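Alanine racemase 1 (Caldanaerobacter subterraneus subsp. tengcongensis MB4, PDB 4Y2W) belongs to the alanine racemase family, pairing an N-terminal TIM-barrel domain with a C-terminal domain rich in beta strands, and forms a two-chain assembly. Local coordinates at residues A[133-138]-A[167-171]; A[175-181]-A[214-218]. The protein carries 1 engineered substitution. All coordinates share one frame; numbering follows the deposited sequence.

Contact 1 (A[133-138]-A[167-171]); sequences DTGLGR and SHFAA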
loop_
_atom_site.group_PDB
_atom_site.type_symbol
_atom_site.label_atom_id
_atom_site.label_comp_id
_atom_site.label_asym_id
_atom_site.label_seq_id
_atom_site.Cartn_x
_atom_site.Cartn_y
_atom_site.Cartn_z
ATOM N N ASP A 133 -24.516 -5.019 17.077
ATOM C CA ASP A 133 -24.059 -6.242 16.432
ATOM C C ASP A 133 -25.242 -7.192 16.248
ATOM O O ASP A 133 -25.673 -7.854 17.193
ATOM C CB ASP A 133 -22.963 -6.892 17.273
ATOM C CG ASP A 133 -22.167 -7.920 16.503
ATOM O OD1 ASP A 133 -22.743 -8.589 15.614
ATOM O OD2 ASP A 133 -20.956 -8.058 16.794
ATOM N N THR A 134 -25.762 -7.254 15.026
ATOM C CA THR A 134 -26.943 -8.057 14.723
ATOM C C THR A 134 -26.611 -9.419 14.115
ATOM O O THR A 134 -27.520 -10.152 13.728
ATOM C CB THR A 134 -27.887 -7.305 13.762
ATOM O OG1 THR A 134 -27.157 -6.865 12.611
ATOM C CG2 THR A 134 -28.503 -6.099 14.449
ATOM N N GLY A 135 -25.327 -9.771 14.044
ATOM C CA GLY A 135 -24.911 -11.047 13.441
ATOM C C GLY A 135 -23.460 -11.136 12.981
ATOM O O GLY A 135 -22.862 -12.217 13.012
ATOM N N LEU A 136 -22.901 -10.003 12.553
ATOM C CA LEU A 136 -21.540 -9.937 12.010
ATOM C C LEU A 136 -20.435 -10.320 13.011
ATOM O O LEU A 136 -19.354 -10.760 12.608
ATOM C CB LEU A 136 -21.283 -8.529 11.454
ATOM C CG LEU A 136 -19.948 -8.222 10.767
ATOM C CD1 LEU A 136 -19.751 -9.047 9.503
ATOM C CD2 LEU A 136 -19.865 -6.737 10.446
ATOM N N GLY A 137 -20.703 -10.153 14.307
ATOM C CA GLY A 137 -19.752 -10.536 15.357
ATOM C C GLY A 137 -18.489 -9.689 15.417
ATOM O O GLY A 137 -17.480 -10.118 15.975
ATOM N N ARG A 138 -18.547 -8.478 14.865
ATOM C CA ARG A 138 -17.367 -7.630 14.717
ATOM C C ARG A 138 -17.292 -6.587 15.841
ATOM O O ARG A 138 -16.518 -6.766 16.785
ATOM C CB ARG A 138 -17.366 -6.993 13.325
ATOM C CG ARG A 138 -16.150 -6.153 12.990
ATOM C CD ARG A 138 -16.160 -5.769 11.517
ATOM N NE ARG A 138 -17.112 -4.699 11.222
ATOM C CZ ARG A 138 -17.319 -4.184 10.012
ATOM N NH1 ARG A 138 -16.647 -4.634 8.958
ATOM N NH2 ARG A 138 -18.211 -3.215 9.851
ATOM N N SER A 167 -26.082 -0.735 12.378
ATOM C CA SER A 167 -25.558 -2.094 12.358
ATOM C C SER A 167 -24.981 -2.367 10.964
ATOM O O SER A 167 -24.913 -1.462 10.130
ATOM C CB SER A 167 -26.665 -3.095 12.701
ATOM O OG SER A 167 -26.133 -4.383 12.958
ATOM N N HIS A 168 -24.574 -3.613 10.720
ATOM C CA HIS A 168 -23.896 -3.989 9.478
ATOM C C HIS A 168 -24.271 -5.418 9.081
ATOM O O HIS A 168 -24.236 -6.324 9.919
ATOM C CB HIS A 168 -22.379 -3.876 9.675
ATOM C CG HIS A 168 -21.604 -3.721 8.402
ATOM N ND1 HIS A 168 -21.247 -2.491 7.895
ATOM C CD2 HIS A 168 -21.103 -4.641 7.544
ATOM C CE1 HIS A 168 -20.569 -2.657 6.772
ATOM N NE2 HIS A 168 -20.467 -3.953 6.537
ATOM N N PHE A 169 -24.628 -5.614 7.810
ATOM C CA PHE A 169 -25.016 -6.937 7.309
ATOM C C PHE A 169 -23.795 -7.836 7.130
ATOM O O PHE A 169 -22.780 -7.401 6.586
ATOM C CB PHE A 169 -25.766 -6.830 5.973
ATOM C CG PHE A 169 -27.153 -6.259 6.091
ATOM C CD1 PHE A 169 -28.111 -6.880 6.886
ATOM C CD2 PHE A 169 -27.512 -5.116 5.391
ATOM C CE1 PHE A 169 -29.391 -6.361 6.991
ATOM C CE2 PHE A 169 -28.792 -4.594 5.491
ATOM C CZ PHE A 169 -29.731 -5.218 6.291
ATOM N N ALA A 170 -23.912 -9.090 7.567
ATOM C CA ALA A 170 -22.811 -10.052 7.495
ATOM C C ALA A 170 -22.701 -10.754 6.143
ATOM O O ALA A 170 -21.601 -11.116 5.730
ATOM C CB ALA A 170 -22.944 -11.087 8.600
ATOM N N ALA A 171 -23.827 -10.953 5.459
ATOM C CA ALA A 171 -23.835 -11.686 4.189
ATOM C C ALA A 171 -24.782 -11.076 3.157
ATOM O O ALA A 171 -25.505 -11.797 2.468
ATOM C CB ALA A 171 -24.183 -13.150 4.434
#
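Leu136 reaches out of the loop 133-138 and fits between Ala170 and His168. With CG anti to the backbone N (chi1 -177°), the isobutyl group rises toward 167-171. Its CB lies 4.0 Å from His168 O. CG then forks: CD1 rests on Ala170, 3.8 Å from its CA, where the small methyl side chain leaves room for a leucine branch. CD2 turns the other way and comes 3.8 Å from His168 CD2. The same CD2 stands 3.5 Å above the plane of the Arg138 guanidinium, toward its rim, so one methyl packs against two residues of the alanine pocket.

Arg138 runs extended to CD and bends at chi3 (76°), which carries NH2 over the centre of one face of the His168 ring, 3.6 Å above it. The two flat groups do not stack squarely, their planes being 48° apart. Both loops leave the C-terminal ends of neighbouring strands, 126-131 and 160-166, of the (beta/alpha)8 barrel, the end where this fold keeps its binding sites. The second subunit closes over this side, with its Tyr268 packed on Leu136.

Beside this, at the start of both loops, two hydroxyls meet: Thr134 OG1 donates to Ser167 OG at 2.7 Å. Thr134 OG1 also pairs with Gln183 NE2 and Ser167 OG with Ile132 O, making a buried polar chain that suits small hydroxyl residues. The loop 133-138 is itself wound round Asp133, whose OD1 accepts from Gly135 N in an Asx turn and, on its syn lone pair, from Gly137 N at 2.9 Å. Glycine suits both donor positions: the backbone angles of Gly135 leave no room for a CB beside the preceding carbonyl O, and Gly137 has positive phi.

Contact 2 (A[175-181]-A[214-218]); sequences DDRDYCK and NLNYS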
loop_
_atom_site.group_PDB
_atom_site.type_symbol
_atom_site.label_atom_id
_atom_site.label_comp_id
_atom_site.label_asym_id
_atom_site.label_seq_id
_atom_site.Cartn_x
_atom_site.Cartn_y
_atom_site.Cartn_z
ATOM N N ASP A 175 -25.638 -12.487 -0.474
ATOM C CA ASP A 175 -27.071 -12.554 -0.758
ATOM C C ASP A 175 -27.773 -13.686 -0.002
ATOM O O ASP A 175 -28.555 -14.444 -0.576
ATOM C CB ASP A 175 -27.321 -12.655 -2.271
ATOM C CG ASP A 175 -28.722 -12.214 -2.665
ATOM O OD1 ASP A 175 -29.262 -11.278 -2.036
ATOM O OD2 ASP A 175 -29.281 -12.799 -3.612
ATOM N N ASP A 176 -27.471 -13.792 1.289
ATOM C CA ASP A 176 -28.231 -14.632 2.202
ATOM C C ASP A 176 -29.380 -13.772 2.714
ATOM O O ASP A 176 -29.242 -13.055 3.711
ATOM C CB ASP A 176 -27.345 -15.123 3.354
ATOM C CG ASP A 176 -28.059 -16.094 4.285
ATOM O OD1 ASP A 176 -29.298 -16.251 4.193
ATOM O OD2 ASP A 176 -27.367 -16.703 5.125
ATOM N N ARG A 177 -30.508 -13.847 2.012
ATOM C CA ARG A 177 -31.656 -12.977 2.275
ATOM C C ARG A 177 -32.293 -13.278 3.630
ATOM O O ARG A 177 -32.739 -12.364 4.325
ATOM C CB ARG A 177 -32.702 -13.120 1.165
ATOM C CG ARG A 177 -32.198 -12.774 -0.232
ATOM C CD ARG A 177 -32.601 -11.374 -0.686
ATOM N NE ARG A 177 -31.993 -11.035 -1.978
ATOM C CZ ARG A 177 -32.429 -10.090 -2.815
ATOM N NH1 ARG A 177 -33.504 -9.360 -2.535
ATOM N NH2 ARG A 177 -31.783 -9.881 -3.958
ATOM N N ASP A 178 -32.329 -14.555 4.001
ATOM C CA ASP A 178 -32.868 -14.971 5.297
ATOM C C ASP A 178 -32.097 -14.370 6.469
ATOM O O ASP A 178 -32.699 -13.963 7.464
ATOM C CB ASP A 178 -32.874 -16.499 5.421
ATOM C CG ASP A 178 -33.944 -17.154 4.566
ATOM O OD1 ASP A 178 -34.504 -16.490 3.664
ATOM O OD2 ASP A 178 -34.227 -18.345 4.803
ATOM N N TYR A 179 -30.771 -14.314 6.350
ATOM C CA TYR A 179 -29.937 -13.743 7.406
ATOM C C TYR A 179 -30.034 -12.218 7.433
ATOM O O TYR A 179 -30.090 -11.620 8.505
ATOM C CB TYR A 179 -28.480 -14.183 7.257
ATOM C CG TYR A 179 -27.703 -14.115 8.552
ATOM C CD1 TYR A 179 -28.012 -14.965 9.608
ATOM C CD2 TYR A 179 -26.661 -13.208 8.724
ATOM C CE1 TYR A 179 -27.311 -14.916 10.799
ATOM C CE2 TYR A 179 -25.953 -13.152 9.913
ATOM C CZ TYR A 179 -26.282 -14.010 10.947
ATOM O OH TYR A 179 -25.592 -13.973 12.136
ATOM N N CYS A 180 -30.063 -11.591 6.260
ATOM C CA CYS A 180 -30.281 -10.146 6.173
ATOM C C CYS A 180 -31.627 -9.751 6.791
ATOM O O CYS A 180 -31.702 -8.801 7.571
ATOM C CB CYS A 180 -30.212 -9.668 4.720
ATOM S SG CYS A 180 -28.552 -9.656 3.997
ATOM N N LYS A 181 -32.680 -10.485 6.444
ATOM C CA LYS A 181 -34.003 -10.266 7.037
ATOM C C LYS A 181 -33.930 -10.477 8.551
ATOM O O LYS A 181 -34.495 -9.696 9.317
ATOM C CB LYS A 181 -35.051 -11.206 6.411
ATOM C CG LYS A 181 -36.470 -10.649 6.348
ATOM C CD LYS A 181 -37.267 -10.907 7.619
ATOM C CE LYS A 181 -38.643 -10.252 7.560
ATOM N NZ LYS A 181 -38.577 -8.760 7.538
ATOM N N ASN A 214 -30.311 -4.595 -3.320
ATOM C CA ASN A 214 -31.257 -5.695 -3.160
ATOM C C ASN A 214 -32.399 -5.364 -2.205
ATOM O O ASN A 214 -33.572 -5.406 -2.578
ATOM C CB ASN A 214 -30.522 -6.934 -2.636
ATOM C CG ASN A 214 -29.395 -7.388 -3.546
ATOM O OD1 ASN A 214 -29.237 -6.893 -4.663
ATOM N ND2 ASN A 214 -28.597 -8.338 -3.063
ATOM N N LEU A 215 -32.037 -5.032 -0.971
ATOM C CA LEU A 215 -32.987 -4.940 0.136
ATOM C C LEU A 215 -33.558 -3.531 0.288
ATOM O O LEU A 215 -32.997 -2.702 1.004
ATOM C CB LEU A 215 -32.295 -5.365 1.439
ATOM C CG LEU A 215 -31.971 -6.851 1.676
ATOM C CD1 LEU A 215 -31.659 -7.639 0.415
ATOM C CD2 LEU A 215 -30.807 -6.978 2.647
ATOM N N ASN A 216 -34.686 -3.270 -0.365
ATOM C CA ASN A 216 -35.311 -1.940 -0.326
ATOM C C ASN A 216 -35.762 -1.534 1.087
ATOM O O ASN A 216 -35.851 -0.346 1.399
ATOM C CB ASN A 216 -36.503 -1.870 -1.294
ATOM C CG ASN A 216 -36.386 -0.733 -2.293
ATOM O OD1 ASN A 216 -37.229 0.166 -2.338
ATOM N ND2 ASN A 216 -35.337 -0.771 -3.110
ATOM N N TYR A 217 -36.053 -2.527 1.929
ATOM C CA TYR A 217 -36.460 -2.282 3.317
ATOM C C TYR A 217 -35.329 -1.759 4.201
ATOM O O TYR A 217 -35.574 -0.989 5.131
ATOM C CB TYR A 217 -37.071 -3.546 3.946
ATOM C CG TYR A 217 -36.161 -4.759 4.029
ATOM C CD1 TYR A 217 -35.234 -4.896 5.060
ATOM C CD2 TYR A 217 -36.259 -5.790 3.099
ATOM C CE1 TYR A 217 -34.413 -6.010 5.144
ATOM C CE2 TYR A 217 -35.445 -6.909 3.176
ATOM C CZ TYR A 217 -34.526 -7.015 4.200
ATOM O OH TYR A 217 -33.720 -8.127 4.279
ATOM N N SER A 218 -34.097 -2.172 3.904
ATOM C CA SER A 218 -32.927 -1.808 4.717
ATOM C C SER A 218 -32.526 -0.329 4.639
ATOM O O SER A 218 -31.737 0.136 5.465
ATOM C CB SER A 218 -31.722 -2.678 4.333
ATOM O OG SER A 218 -31.360 -2.491 2.976
#
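Asn214 lays its amide against the guanidinium of Arg177, the planes only 4° apart and the two side chains crossing at about a right angle. Asn214 CB is 3.5 Å from Arg177 NH2, and Asn214 ND2 lies 3.2 Å from Asp175 OD1. That carboxylate holds the arginine: Arg177 NE forms a salt bridge with Asp175 OD1 at 2.7 Å, although the oxygen lies 31° out of the guanidinium plane. An arginine suits this exposed margin, where its flat head can cover a neighbour while its charge is met beside it.

Leu215 follows, its two methyls dividing the work. CD1 lies over the guanidinium, 3.9 Å from Arg177 NH1, while CD2 makes an apolar contact with Cys180 CB; a small, buried cysteine suits a helix face turned to a leucine. Leu215 O accepts from both Ser218 N and Ser218 OG, tightening the turn that follows.

In Tyr217 a chi1 of 61°, with CG between the backbone N and the carbonyl carbon, folds the ring back so that one face lies over Leu215 CB. Its OH reaches the helix backbone, 3.5 Å from Lys181 CA, but makes no hydrogen bond to Lys181 N, which is already given to Arg177 O. Phe184 adds an edge-to-face ring contact, and the ammonium of Lys181 goes chiefly to Asp185.

Asp176 N-caps helix 177-195 through OD1 and Tyr179 N. The helix that follows strand 160-166 thus packs its capped first turn on the loop between helix 209-214 and strand 222-224 of the (beta/alpha)8 barrel.

How the contacts relate
Contact 1 closes before contact 2 opens, and both belong to the eight-stranded barrel of the N-terminal domain, their centres 12 Å apart. The loop that leaves strand 160-166 supplies 167-171 and continues, after three residues, into 175-181 at the start of helix 177-195, a step held by a probable hydrogen bond from Asp176 N to Ala171 O. The two contacts also touch: Phe169 packs against Cys180 O and Ser218, and Tyr179 OH lies beside Gly135. Contact 1 supplies two residues of the alanine pocket, Arg138 and His168, at the subunit interface, while contact 2 lies farther out, joining helix 177-195 to the loop that leads into strand 222-224.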